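Local atomic coordinates of pectate lyase (Paenibacillus sp. 0602, PDB entry 5GT5), a protein that cleaves polygalacturonate and partly methylated pectins within the chain by elimination, as a secreted, probably calcium-dependent, pectate lyase of polysaccharide lyase family 1. Residues A[136-141]-A[317-322]; A[210-215]-A[219-224]; A[237-242]-A[302-307]. The protein carries 1 engineered substitution. All coordinates share one frame; numbering follows the deposited sequence.

Interaction 1: residues A[136-141]-A[317-322]; sequences WEWDES and YKFGIT
Trp138 and Phe319 make the direct contact between two irregular loops, 136-141 and 317-322. Along the second loop, Tyr317 comes first, its ring resting on Met220 of helix 219-225. At Lys318 the chain is tied back to the first loop's continuation, by backbone bonds with Lys143 and by NZ donating to Gly144 O. Phe319 then delivers the contact. With its CG anti to the backbone N (chi1 -170°), the ring reaches across to the six-membered ring of Trp138, and its CE1 lies 3.7 Å from Trp138 CZ3 and equally near CH2, so one aromatic corner abuts the far end of the indole. The planes are inclined at 54°, the ring centroids 5.7 Å apart, an oblique meeting rather than a stack.

The opposite end of the indole is held by polar means: Trp138 NE1 donates to Glu140 OE2 at 2.8 Å, with the acceptor close to the ring plane, though the N-H comes from above the plane of the carboxylate. With an alanine in place of Trp138, Phe319 CE1 would probably lose its aromatic partner and Glu140 OE2 the indole N-H. Both rings belong to a packed region outside the parallel beta-helix: Trp138 also rests on Met211 of helix 203-212, Leu224 of helix 219-225 and Ile236 of helix 233-241, while Phe319 touches Met220 and Ile239 of the latter two helices.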
ATOM      1  N   TRP A 136       4.506  25.414  19.209  1.00  6.69           N
ATOM      2  CA  TRP A 136       5.713  25.336  20.036  1.00  7.85           C
ATOM      3  C   TRP A 136       5.506  26.154  21.298  1.00  7.09           C
ATOM      4  O   TRP A 136       4.857  27.200  21.254  1.00  6.30           O
ATOM      5  CB  TRP A 136       6.947  25.853  19.278  1.00  5.86           C
ATOM      6  CG  TRP A 136       8.222  25.911  20.130  1.00  6.87           C
ATOM      7  CD1 TRP A 136       9.162  24.921  20.287  1.00  6.26           C
ATOM      8  CD2 TRP A 136       8.653  27.012  20.941  1.00  6.14           C
ATOM      9  NE1 TRP A 136      10.160  25.354  21.141  1.00  6.73           N
ATOM     10  CE2 TRP A 136       9.872  26.627  21.558  1.00  6.10           C
ATOM     11  CE3 TRP A 136       8.121  28.292  21.203  1.00  6.40           C
ATOM     12  CZ2 TRP A 136      10.560  27.479  22.423  1.00  5.32           C
ATOM     13  CZ3 TRP A 136       8.810  29.141  22.050  1.00  6.58           C
ATOM     14  CH2 TRP A 136       9.999  28.731  22.662  1.00  6.09           C
ATOM     15  N   GLU A 137       6.062  25.692  22.418  1.00  6.35           N
ATOM     16  CA  GLU A 137       6.209  26.507  23.631  1.00  7.97           C
ATOM     17  C   GLU A 137       7.487  26.090  24.319  1.00  7.14           C
ATOM     18  O   GLU A 137       8.048  25.053  24.017  1.00  6.78           O
ATOM     19  CB  GLU A 137       4.993  26.384  24.556  1.00  7.04           C
ATOM     20  CG  GLU A 137       4.872  25.011  25.228  1.00  7.10           C
ATOM     21  CD  GLU A 137       3.782  24.985  26.278  1.00  6.66           C
ATOM     22  OE1 GLU A 137       2.982  25.960  26.344  1.00  8.83           O
ATOM     23  OE2 GLU A 137       3.726  23.991  27.033  1.00  8.04           O
ATOM     24  N   TRP A 138       7.963  26.956  25.207  1.00  7.15           N
ATOM     25  CA  TRP A 138       9.170  26.720  25.988  1.00  6.10           C
ATOM     26  C   TRP A 138       8.997  25.533  26.940  1.00  8.26           C
ATOM     27  O   TRP A 138       7.937  25.338  27.537  1.00  8.12           O
ATOM     28  CB  TRP A 138       9.452  28.028  26.744  1.00  6.14           C
ATOM     29  CG  TRP A 138      10.602  27.993  27.730  1.00  5.95           C
ATOM     30  CD1 TRP A 138      10.519  27.741  29.072  1.00  7.10           C
ATOM     31  CD2 TRP A 138      11.992  28.257  27.452  1.00  6.07           C
ATOM     32  NE1 TRP A 138      11.769  27.838  29.647  1.00  6.52           N
ATOM     33  CE2 TRP A 138      12.688  28.156  28.678  1.00  7.20           C
ATOM     34  CE3 TRP A 138      12.702  28.588  26.294  1.00  8.01           C
ATOM     35  CZ2 TRP A 138      14.072  28.343  28.780  1.00  8.58           C
ATOM     36  CZ3 TRP A 138      14.098  28.806  26.387  1.00  7.62           C
ATOM     37  CH2 TRP A 138      14.765  28.668  27.629  1.00  8.64           C
ATOM     38  N   ASP A 139      10.057  24.754  27.088  1.00  6.43           N
ATOM     39  CA  ASP A 139      10.003  23.591  27.967  1.00  7.91           C
ATOM     40  C   ASP A 139      10.695  23.794  29.318  1.00  7.72           C
ATOM     41  O   ASP A 139      11.929  23.691  29.407  1.00  9.56           O
ATOM     42  CB  ASP A 139      10.641  22.395  27.282  1.00  9.34           C
ATOM     43  CG  ASP A 139      10.759  21.215  28.189  1.00  7.69           C
ATOM     44  OD1 ASP A 139       9.918  21.060  29.124  1.00  8.70           O
ATOM     45  OD2 ASP A 139      11.728  20.426  27.996  1.00  8.32           O
ATOM     46  N   GLU A 140       9.902  24.027  30.365  1.00  8.28           N
ATOM     47  CA  GLU A 140      10.410  23.915  31.726  1.00  6.93           C
ATOM     48  C   GLU A 140      10.315  22.495  32.279  1.00 10.04           C
ATOM     49  O   GLU A 140      11.254  22.029  32.966  1.00 11.13           O
ATOM     50  CB  GLU A 140       9.657  24.845  32.656  1.00  9.33           C
ATOM     51  CG  GLU A 140       9.957  26.322  32.422  1.00  9.08           C
ATOM     52  CD  GLU A 140      11.299  26.772  32.986  1.00  7.45           C
ATOM     53  OE1 GLU A 140      11.802  26.149  33.971  1.00 11.44           O
ATOM     54  OE2 GLU A 140      11.864  27.773  32.455  1.00  9.32           O
ATOM     55  N   SER A 141       9.206  21.805  32.005  1.00  9.61           N
ATOM     56  CA  SER A 141       8.917  20.519  32.642  1.00 11.08           C
ATOM     57  C   SER A 141      10.003  19.477  32.466  1.00 10.59           C
ATOM     58  O   SER A 141      10.361  18.760  33.424  1.00 12.96           O
ATOM     59  CB  SER A 141       7.582  19.981  32.111  1.00 13.33           C
ATOM     60  OG  SER A 141       7.243  18.774  32.770  1.00 20.19           O
ATOM     61  N   TYR A 317      20.404  21.142  32.627  1.00 11.48           N
ATOM     62  CA  TYR A 317      19.574  21.717  31.560  1.00  8.41           C
ATOM     63  C   TYR A 317      20.158  21.411  30.191  1.00 10.19           C
ATOM     64  O   TYR A 317      21.377  21.345  30.019  1.00 10.69           O
ATOM     65  CB  TYR A 317      19.468  23.219  31.724  1.00  6.19           C
ATOM     66  CG  TYR A 317      18.726  23.647  32.957  1.00  6.61           C
ATOM     67  CD1 TYR A 317      17.419  23.219  33.188  1.00 10.59           C
ATOM     68  CD2 TYR A 317      19.313  24.508  33.896  1.00  9.47           C
ATOM     69  CE1 TYR A 317      16.718  23.614  34.327  1.00  9.99           C
ATOM     70  CE2 TYR A 317      18.619  24.904  35.037  1.00 13.08           C
ATOM     71  CZ  TYR A 317      17.320  24.473  35.242  1.00 11.32           C
ATOM     72  OH  TYR A 317      16.602  24.861  36.353  1.00 14.50           O
ATOM     73  N   LYS A 318      19.281  21.210  29.214  1.00  8.45           N
ATOM     74  CA  LYS A 318      19.663  21.141  27.815  1.00  9.04           C
ATOM     75  C   LYS A 318      19.247  22.449  27.157  1.00 11.71           C
ATOM     76  O   LYS A 318      18.059  22.750  27.053  1.00  9.73           O
ATOM     77  CB  LYS A 318      18.963  19.968  27.127  1.00 14.14           C
ATOM     78  CG  LYS A 318      19.199  19.863  25.643  1.00 19.94           C
ATOM     79  CD  LYS A 318      18.443  18.646  25.088  1.00 34.08           C
ATOM     80  CE  LYS A 318      18.132  18.763  23.585  1.00 44.44           C
ATOM     81  NZ  LYS A 318      16.713  19.281  23.349  1.00 24.23           N
ATOM     82  N   PHE A 319      20.222  23.227  26.722  1.00  9.21           N
ATOM     83  CA  PHE A 319      19.975  24.488  26.024  1.00  7.77           C
ATOM     84  C   PHE A 319      21.140  24.831  25.144  1.00  8.87           C
ATOM     85  O   PHE A 319      22.213  25.219  25.630  1.00 10.90           O
ATOM     86  CB  PHE A 319      19.703  25.629  26.997  1.00  7.43           C
ATOM     87  CG  PHE A 319      19.205  26.869  26.312  1.00  6.61           C
ATOM     88  CD1 PHE A 319      17.912  26.915  25.800  1.00  7.21           C
ATOM     89  CD2 PHE A 319      20.036  27.963  26.117  1.00  7.97           C
ATOM     90  CE1 PHE A 319      17.452  28.049  25.131  1.00  8.18           C
ATOM     91  CE2 PHE A 319      19.593  29.071  25.435  1.00  8.20           C
ATOM     92  CZ  PHE A 319      18.283  29.118  24.953  1.00  8.84           C
ATOM     93  N   GLY A 320      20.940  24.736  23.840  1.00  8.90           N
ATOM     94  CA  GLY A 320      22.015  24.943  22.893  1.00 10.90           C
ATOM     95  C   GLY A 320      21.606  24.602  21.473  1.00  9.86           C
ATOM     96  O   GLY A 320      20.405  24.523  21.171  1.00 11.86           O
ATOM     97  N   ILE A 321      22.598  24.416  20.615  1.00  9.44           N
ATOM     98  CA  ILE A 321      22.380  24.192  19.185  1.00  8.33           C
ATOM     99  C   ILE A 321      22.918  22.829  18.784  1.00  6.93           C
ATOM    100  O   ILE A 321      24.123  22.612  18.764  1.00 10.91           O
ATOM    101  CB  ILE A 321      23.065  25.289  18.373  1.00  7.87           C
ATOM    102  CG1 ILE A 321      22.533  26.668  18.768  1.00 10.45           C
ATOM    103  CG2 ILE A 321      22.914  25.065  16.869  1.00  8.55           C
ATOM    104  CD1 ILE A 321      21.077  26.891  18.421  1.00 10.52           C
ATOM    105  N   THR A 322      22.020  21.892  18.476  1.00  6.69           N
ATOM    106  CA  THR A 322      22.434  20.634  17.857  1.00  7.30           C
ATOM    107  C   THR A 322      22.662  20.957  16.400  1.00  6.48           C
ATOM    108  O   THR A 322      21.998  21.848  15.847  1.00  7.42           O
ATOM    109  CB  THR A 322      21.345  19.587  18.058  1.00  8.14           C
ATOM    110  OG1 THR A 322      21.272  19.337  19.472  1.00 12.48           O
ATOM    111  CG2 THR A 322      21.645  18.267  17.325  1.00  8.69           C
TER

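Interaction 2: residues A[210-215]-A[219-224]; sequences EMEANK and PMYNYL
Glu212 OE1 is gripped from two sources: the hydroxyl of Tyr221 donates to it at 2.6 Å between Tyr221 OH and Glu212 OE1, and Arg225 NE reaches the same oxygen in a salt bridge. The tyrosine O-H meets the carboxylate on its anti side, 22° out of the plane, and carboxylate and ring stand nearly perpendicular, at 84°. The other oxygen, Glu212 OE2, takes a weak, long salt bridge of 3.3 Å from Lys215 NZ, which also donates to the backbone Glu212 O, on a lone pair in the carbonyl plane. Lys215 NZ thus meets Glu212 twice, at backbone and side chain.

Tyr221 makes the largest share of the contact. Its CG lies anti to the backbone N (chi1 -179°), sending the ring out from helix 219-225 toward the end of helix 203-212. Over one face sits Met211: its CB is 4.0 Å from the Tyr221 ring centroid in a CH-pi contact, its CE reaches Tyr221 CD1 at 3.6 Å, and its sulfur lies obliquely above the same side of the ring, a Met-aromatic contact. At the ring edge, Lys215 CG lies 4.0 Å from Tyr221 CE2, near the ring plane. Nearer its backbone, the lysine crosses Asn222 at about a right angle, Lys215 CB being 3.4 Å from Asn222 OD1, while Asn222 CB lies against Lys215 O.

The two helices are consecutive, so the contact closes the tight connection between them. Its chemistry is divided: thioether and methylene groups of Met211 line the body of the ring, while the buried phenol's oxygen has a carboxylate acceptor whose negative charge is probably balanced by Arg225 and, more weakly, Lys215.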
ATOM      1  N   GLU A 210       7.012  36.926  27.963  1.00  8.04           N
ATOM      2  CA  GLU A 210       6.187  36.515  29.097  1.00  9.74           C
ATOM      3  C   GLU A 210       7.072  36.086  30.264  1.00 14.45           C
ATOM      4  O   GLU A 210       6.829  36.461  31.424  1.00 11.45           O
ATOM      5  CB  GLU A 210       5.223  35.393  28.678  1.00 12.33           C
ATOM      6  CG  GLU A 210       4.309  34.838  29.787  1.00 14.53           C
ATOM      7  CD  GLU A 210       3.274  35.841  30.273  1.00 26.40           C
ATOM      8  OE1 GLU A 210       2.819  36.694  29.462  1.00 28.44           O
ATOM      9  OE2 GLU A 210       2.921  35.777  31.476  1.00 28.81           O
ATOM     10  N   MET A 211       8.110  35.314  29.973  1.00  9.59           N
ATOM     11  CA  MET A 211       8.963  34.807  31.043  1.00  8.83           C
ATOM     12  C   MET A 211       9.846  35.895  31.620  1.00  9.53           C
ATOM     13  O   MET A 211      10.113  35.888  32.822  1.00 10.57           O
ATOM     14  CB  MET A 211       9.791  33.618  30.532  1.00  8.49           C
ATOM     15  CG  MET A 211       8.882  32.460  30.080  1.00  7.29           C
ATOM     16  SD  MET A 211       9.778  30.951  29.722  1.00  9.84           S
ATOM     17  CE  MET A 211      10.714  31.449  28.298  1.00  9.30           C
ATOM     18  N   GLU A 212      10.312  36.808  30.774  1.00  8.75           N
ATOM     19  CA  GLU A 212      11.171  37.901  31.222  1.00  8.64           C
ATOM     20  C   GLU A 212      10.454  38.755  32.258  1.00 11.36           C
ATOM     21  O   GLU A 212      11.093  39.270  33.173  1.00 11.54           O
ATOM     22  CB  GLU A 212      11.665  38.720  30.021  1.00  8.62           C
ATOM     23  CG  GLU A 212      12.622  39.855  30.370  1.00 10.25           C
ATOM     24  CD  GLU A 212      13.976  39.397  30.857  1.00 12.91           C
ATOM     25  OE1 GLU A 212      14.322  38.203  30.728  1.00 11.36           O
ATOM     26  OE2 GLU A 212      14.731  40.260  31.362  1.00 13.75           O
ATOM     27  N   ALA A 213       9.141  38.866  32.128  1.00 12.92           N
ATOM     28  CA  ALA A 213       8.310  39.653  33.038  1.00 13.64           C
ATOM     29  C   ALA A 213       7.972  38.920  34.328  1.00 17.76           C
ATOM     30  O   ALA A 213       7.429  39.516  35.265  1.00 20.10           O
ATOM     31  CB  ALA A 213       7.022  40.074  32.326  1.00 13.67           C
ATOM     32  N   ASN A 214       8.266  37.625  34.381  1.00 12.86           N
ATOM     33  CA  ASN A 214       7.829  36.796  35.485  1.00 17.28           C
ATOM     34  C   ASN A 214       8.872  35.713  35.741  1.00 12.96           C
ATOM     35  O   ASN A 214       8.537  34.530  35.808  1.00 14.28           O
ATOM     36  CB  ASN A 214       6.473  36.131  35.152  1.00 16.91           C
ATOM     37  CG  ASN A 214       5.354  37.143  34.860  1.00 28.49           C
ATOM     38  OD1 ASN A 214       4.761  37.706  35.787  1.00 27.98           O
ATOM     39  ND2 ASN A 214       5.026  37.332  33.568  1.00 21.65           N
ATOM     40  N   LYS A 215      10.132  36.113  35.872  1.00 14.12           N
ATOM     41  CA  LYS A 215      11.230  35.137  35.829  1.00 13.24           C
ATOM     42  C   LYS A 215      11.175  34.014  36.864  1.00 11.86           C
ATOM     43  O   LYS A 215      11.540  32.868  36.563  1.00 12.79           O
ATOM     44  CB  LYS A 215      12.602  35.816  35.917  1.00 16.52           C
ATOM     45  CG  LYS A 215      13.036  36.523  34.656  1.00 16.97           C
ATOM     46  CD  LYS A 215      14.450  37.070  34.829  1.00 20.12           C
ATOM     47  CE  LYS A 215      14.679  38.319  34.016  1.00 22.21           C
ATOM     48  NZ  LYS A 215      13.962  39.497  34.524  1.00 27.79           N
ATOM     49  N   PRO A 219      11.913  28.433  36.215  1.00  9.83           N
ATOM     50  CA  PRO A 219      13.251  28.221  36.803  1.00  9.47           C
ATOM     51  C   PRO A 219      14.400  28.045  35.800  1.00 10.19           C
ATOM     52  O   PRO A 219      15.488  28.599  36.030  1.00 11.78           O
ATOM     53  CB  PRO A 219      13.078  26.957  37.642  1.00 10.69           C
ATOM     54  CG  PRO A 219      11.589  26.827  37.860  1.00 14.64           C
ATOM     55  CD  PRO A 219      10.892  27.503  36.733  1.00 11.95           C
ATOM     56  N   MET A 220      14.182  27.311  34.709  1.00  7.97           N
ATOM     57  CA  MET A 220      15.242  27.173  33.720  1.00  7.56           C
ATOM     58  C   MET A 220      15.566  28.499  33.045  1.00  7.92           C
ATOM     59  O   MET A 220      16.731  28.868  32.946  1.00  7.88           O
ATOM     60  CB  MET A 220      14.845  26.132  32.668  1.00  8.68           C
ATOM     61  CG  MET A 220      15.911  25.967  31.603  1.00  6.59           C
ATOM     62  SD  MET A 220      15.326  24.698  30.481  1.00 12.39           S
ATOM     63  CE  MET A 220      16.509  24.871  29.181  1.00 12.63           C
ATOM     64  N   TYR A 221      14.537  29.183  32.556  1.00  6.59           N
ATOM     65  CA  TYR A 221      14.731  30.491  31.957  1.00  6.16           C
ATOM     66  C   TYR A 221      15.447  31.434  32.925  1.00  8.19           C
ATOM     67  O   TYR A 221      16.438  32.122  32.563  1.00  7.36           O
ATOM     68  CB  TYR A 221      13.379  31.070  31.515  1.00  7.52           C
ATOM     69  CG  TYR A 221      13.544  32.426  30.864  1.00  5.99           C
ATOM     70  CD1 TYR A 221      13.958  32.539  29.551  1.00  6.37           C
ATOM     71  CD2 TYR A 221      13.331  33.604  31.593  1.00  8.07           C
ATOM     72  CE1 TYR A 221      14.160  33.776  28.954  1.00  7.87           C
ATOM     73  CE2 TYR A 221      13.501  34.840  31.002  1.00  7.72           C
ATOM     74  CZ  TYR A 221      13.902  34.928  29.682  1.00  8.54           C
ATOM     75  OH  TYR A 221      14.120  36.146  29.083  1.00  9.05           O
ATOM     76  N   ASN A 222      14.981  31.433  34.172  1.00  7.10           N
ATOM     77  CA  ASN A 222      15.596  32.271  35.206  1.00  7.76           C
ATOM     78  C   ASN A 222      17.078  31.941  35.399  1.00 10.27           C
ATOM     79  O   ASN A 222      17.937  32.827  35.435  1.00  8.93           O
ATOM     80  CB  ASN A 222      14.806  32.132  36.515  1.00 10.49           C
ATOM     81  CG  ASN A 222      15.201  33.155  37.564  1.00 15.09           C
ATOM     82  OD1 ASN A 222      15.325  34.348  37.285  1.00 13.60           O
ATOM     83  ND2 ASN A 222      15.416  32.680  38.786  1.00 34.17           N
ATOM     84  N   TYR A 223      17.405  30.657  35.440  1.00 10.20           N
ATOM     85  CA  TYR A 223      18.788  30.245  35.571  1.00  8.17           C
ATOM     86  C   TYR A 223      19.643  30.706  34.384  1.00  8.70           C
ATOM     87  O   TYR A 223      20.757  31.191  34.553  1.00  8.69           O
ATOM     88  CB  TYR A 223      18.851  28.730  35.716  1.00  8.40           C
ATOM     89  CG  TYR A 223      20.242  28.221  35.893  1.00  9.29           C
ATOM     90  CD1 TYR A 223      20.930  28.420  37.082  1.00  8.65           C
ATOM     91  CD2 TYR A 223      20.903  27.561  34.853  1.00  8.82           C
ATOM     92  CE1 TYR A 223      22.229  27.945  37.235  1.00 10.19           C
ATOM     93  CE2 TYR A 223      22.207  27.085  34.997  1.00 11.53           C
ATOM     94  CZ  TYR A 223      22.868  27.310  36.174  1.00  9.49           C
ATOM     95  OH  TYR A 223      24.169  26.844  36.305  1.00 13.17           O
ATOM     96  N   LEU A 224      19.128  30.526  33.171  1.00  8.15           N
ATOM     97  CA  LEU A 224      19.855  30.946  31.980  1.00  6.49           C
ATOM     98  C   LEU A 224      20.150  32.446  31.974  1.00  8.55           C
ATOM     99  O   LEU A 224      21.213  32.868  31.506  1.00  8.99           O
ATOM    100  CB  LEU A 224      19.084  30.569  30.725  1.00  6.62           C
ATOM    101  CG  LEU A 224      18.852  29.076  30.518  1.00  6.04           C
ATOM    102  CD1 LEU A 224      17.884  28.907  29.336  1.00 10.63           C
ATOM    103  CD2 LEU A 224      20.204  28.361  30.267  1.00  9.17           C
TER

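Interaction 3: residues A[237-242]-A[302-307]; sequences IAISGS and TRITSG
One face of the Arg303 guanidinium is covered by the methyl of Ala238, which sits 3.3 Å above the plane and toward its rim. The closest atom is Arg303 NE, 3.4 Å from Ala238 CB, with Arg303 CZ scarcely farther at 3.6 Å. No hydrogen bond crosses here; the charged end is engaged instead by Asp235, to whose OD1 Arg303 NH1 forms a salt bridge. The arginine chain runs extended from CG to NE, which carries the guanidinium past Ala238 to that acid on the same helix as the alanine.

The rest of the contact is aliphatic. Ile239 CD1 lies 3.6 Å from Ile304 CG1 and nearly as close to Ile304 CD1, so the end of one branched chain fits against the longer branch of the other. Ile239 CD1 also comes to the CB of Arg303, more loosely.

The contact joins helix 233-241 to the bend linking helices 295-301 and 306-314, where Thr305 is the N-cap of the second. Ile239 continues onto Ala300 and Phe319, whereas Ile237 packs against helix 203-212.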
ATOM      1  N   ILE A 237      16.179  34.254  22.805  1.00  6.96           N
ATOM      2  CA  ILE A 237      15.329  34.251  21.625  1.00  6.49           C
ATOM      3  C   ILE A 237      16.098  33.721  20.398  1.00  6.08           C
ATOM      4  O   ILE A 237      15.572  32.883  19.646  1.00  6.80           O
ATOM      5  CB  ILE A 237      14.823  35.675  21.376  1.00  5.55           C
ATOM      6  CG1 ILE A 237      13.781  36.036  22.431  1.00  8.67           C
ATOM      7  CG2 ILE A 237      14.257  35.832  19.970  1.00  7.90           C
ATOM      8  CD1 ILE A 237      13.522  37.542  22.482  1.00  9.21           C
ATOM      9  N   ALA A 238      17.337  34.154  20.199  1.00  7.31           N
ATOM     10  CA  ALA A 238      18.103  33.698  19.034  1.00  6.86           C
ATOM     11  C   ALA A 238      18.396  32.203  19.075  1.00  8.57           C
ATOM     12  O   ALA A 238      18.287  31.521  18.051  1.00  7.51           O
ATOM     13  CB  ALA A 238      19.434  34.478  18.935  1.00  7.90           C
ATOM     14  N   ILE A 239      18.768  31.698  20.253  1.00  6.57           N
ATOM     15  CA  ILE A 239      19.114  30.284  20.392  1.00  6.63           C
ATOM     16  C   ILE A 239      17.845  29.409  20.272  1.00  7.73           C
ATOM     17  O   ILE A 239      17.872  28.295  19.726  1.00  9.11           O
ATOM     18  CB  ILE A 239      19.896  30.019  21.710  1.00  7.27           C
ATOM     19  CG1 ILE A 239      21.252  30.754  21.675  1.00  7.66           C
ATOM     20  CG2 ILE A 239      20.014  28.511  21.980  1.00  6.03           C
ATOM     21  CD1 ILE A 239      21.802  31.078  23.038  1.00  9.01           C
ATOM     22  N   SER A 240      16.721  29.923  20.747  1.00  6.39           N
ATOM     23  CA  SER A 240      15.442  29.204  20.669  1.00  6.37           C
ATOM     24  C   SER A 240      14.816  29.310  19.299  1.00  6.88           C
ATOM     25  O   SER A 240      13.827  28.636  19.058  1.00  8.30           O
ATOM     26  CB  SER A 240      14.435  29.756  21.679  1.00  8.63           C
ATOM     27  OG  SER A 240      14.904  29.647  23.003  1.00 10.29           O
ATOM     28  N   GLY A 241      15.359  30.128  18.408  1.00  6.27           N
ATOM     29  CA  GLY A 241      14.731  30.333  17.110  1.00  7.54           C
ATOM     30  C   GLY A 241      14.758  29.128  16.210  1.00  7.62           C
ATOM     31  O   GLY A 241      13.796  28.885  15.476  1.00  7.89           O
ATOM     32  N   SER A 242      15.848  28.380  16.218  1.00  6.63           N
ATOM     33  CA  SER A 242      15.922  27.176  15.377  1.00  6.95           C
ATOM     34  C   SER A 242      15.053  26.031  15.888  1.00  7.66           C
ATOM     35  O   SER A 242      14.725  25.948  17.073  1.00  7.78           O
ATOM     36  CB  SER A 242      17.377  26.718  15.221  1.00  7.88           C
ATOM     37  OG  SER A 242      18.028  26.598  16.464  1.00  8.65           O
ATOM     38  N   THR A 302      27.308  30.969  18.554  1.00  9.15           N
ATOM     39  CA  THR A 302      28.428  31.840  18.974  1.00  8.81           C
ATOM     40  C   THR A 302      28.109  32.593  20.263  1.00 13.16           C
ATOM     41  O   THR A 302      29.027  33.099  20.929  1.00 10.86           O
ATOM     42  CB  THR A 302      28.836  32.863  17.893  1.00 12.55           C
ATOM     43  OG1 THR A 302      27.813  33.865  17.741  1.00 13.98           O
ATOM     44  CG2 THR A 302      29.167  32.159  16.557  1.00 13.06           C
ATOM     45  N   ARG A 303      26.824  32.678  20.621  1.00  9.19           N
ATOM     46  CA  ARG A 303      26.402  33.349  21.852  1.00  9.20           C
ATOM     47  C   ARG A 303      26.623  32.498  23.081  1.00 11.15           C
ATOM     48  O   ARG A 303      26.518  33.011  24.207  1.00 11.73           O
ATOM     49  CB  ARG A 303      24.911  33.769  21.755  1.00  7.71           C
ATOM     50  CG  ARG A 303      24.570  34.665  20.564  1.00  7.36           C
ATOM     51  CD  ARG A 303      23.056  34.748  20.419  1.00  8.84           C
ATOM     52  NE  ARG A 303      22.643  35.561  19.275  1.00  8.80           N
ATOM     53  CZ  ARG A 303      22.154  36.802  19.374  1.00 10.19           C
ATOM     54  NH1 ARG A 303      22.011  37.384  20.556  1.00 12.19           N
ATOM     55  NH2 ARG A 303      21.780  37.436  18.276  1.00 11.97           N
ATOM     56  N   ILE A 304      26.939  31.210  22.909  1.00  9.28           N
ATOM     57  CA  ILE A 304      27.188  30.360  24.066  1.00  9.05           C
ATOM     58  C   ILE A 304      28.663  29.984  24.101  1.00  9.26           C
ATOM     59  O   ILE A 304      29.111  29.185  23.304  1.00 11.37           O
ATOM     60  CB  ILE A 304      26.339  29.060  24.081  1.00  8.40           C
ATOM     61  CG1 ILE A 304      24.855  29.363  23.884  1.00  9.66           C
ATOM     62  CG2 ILE A 304      26.541  28.312  25.405  1.00  9.27           C
ATOM     63  CD1 ILE A 304      23.966  28.080  23.718  1.00  9.89           C
ATOM     64  N   THR A 305      29.418  30.577  25.019  1.00  8.77           N
ATOM     65  CA  THR A 305      30.816  30.222  25.127  1.00  8.86           C
ATOM     66  C   THR A 305      30.967  28.907  25.874  1.00  8.96           C
ATOM     67  O   THR A 305      30.012  28.406  26.475  1.00  9.21           O
ATOM     68  CB  THR A 305      31.616  31.290  25.876  1.00  8.93           C
ATOM     69  OG1 THR A 305      31.200  31.307  27.253  1.00  9.70           O
ATOM     70  CG2 THR A 305      31.435  32.668  25.240  1.00 11.94           C
ATOM     71  N   SER A 306      32.174  28.348  25.857  1.00 11.80           N
ATOM     72  CA  SER A 306      32.427  27.087  26.530  1.00 10.97           C
ATOM     73  C   SER A 306      32.045  27.126  28.001  1.00  9.04           C
ATOM     74  O   SER A 306      31.434  26.192  28.507  1.00 10.53           O
ATOM     75  CB  SER A 306      33.896  26.661  26.384  1.00 17.16           C
ATOM     76  OG  SER A 306      34.247  26.588  25.018  1.00 32.99           O
ATOM     77  N   GLY A 307      32.409  28.204  28.693  1.00 11.01           N
ATOM     78  CA  GLY A 307      32.082  28.305  30.104  1.00 13.27           C
ATOM     79  C   GLY A 307      30.591  28.445  30.356  1.00  7.52           C
ATOM     80  O   GLY A 307      30.066  27.930  31.347  1.00 10.16           O
TER

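Overall arrangement
The three contacts belong to one helical and loop region on the same side of the chain's centre. Interaction 1 joins the other two: its centre lies about 13 Å from that of interaction 2 and 11 Å from that of interaction 3. Toward interaction 2, Trp138 CD1 is 3.4 Å from Met211 SD, and the Glu140 carboxylate probably accepts the backbone N-H groups of Met220 and Tyr221 at the start of helix 219-225. Toward interaction 3, Phe319 CZ is 3.5 Å from Ile239 CG2. Interactions 2 and 3 do not touch, their nearest atoms being about 6 Å apart. All lie away from the likely calcium ligands Asp152, Asp174 and Asp178 and the probable catalytic Arg276.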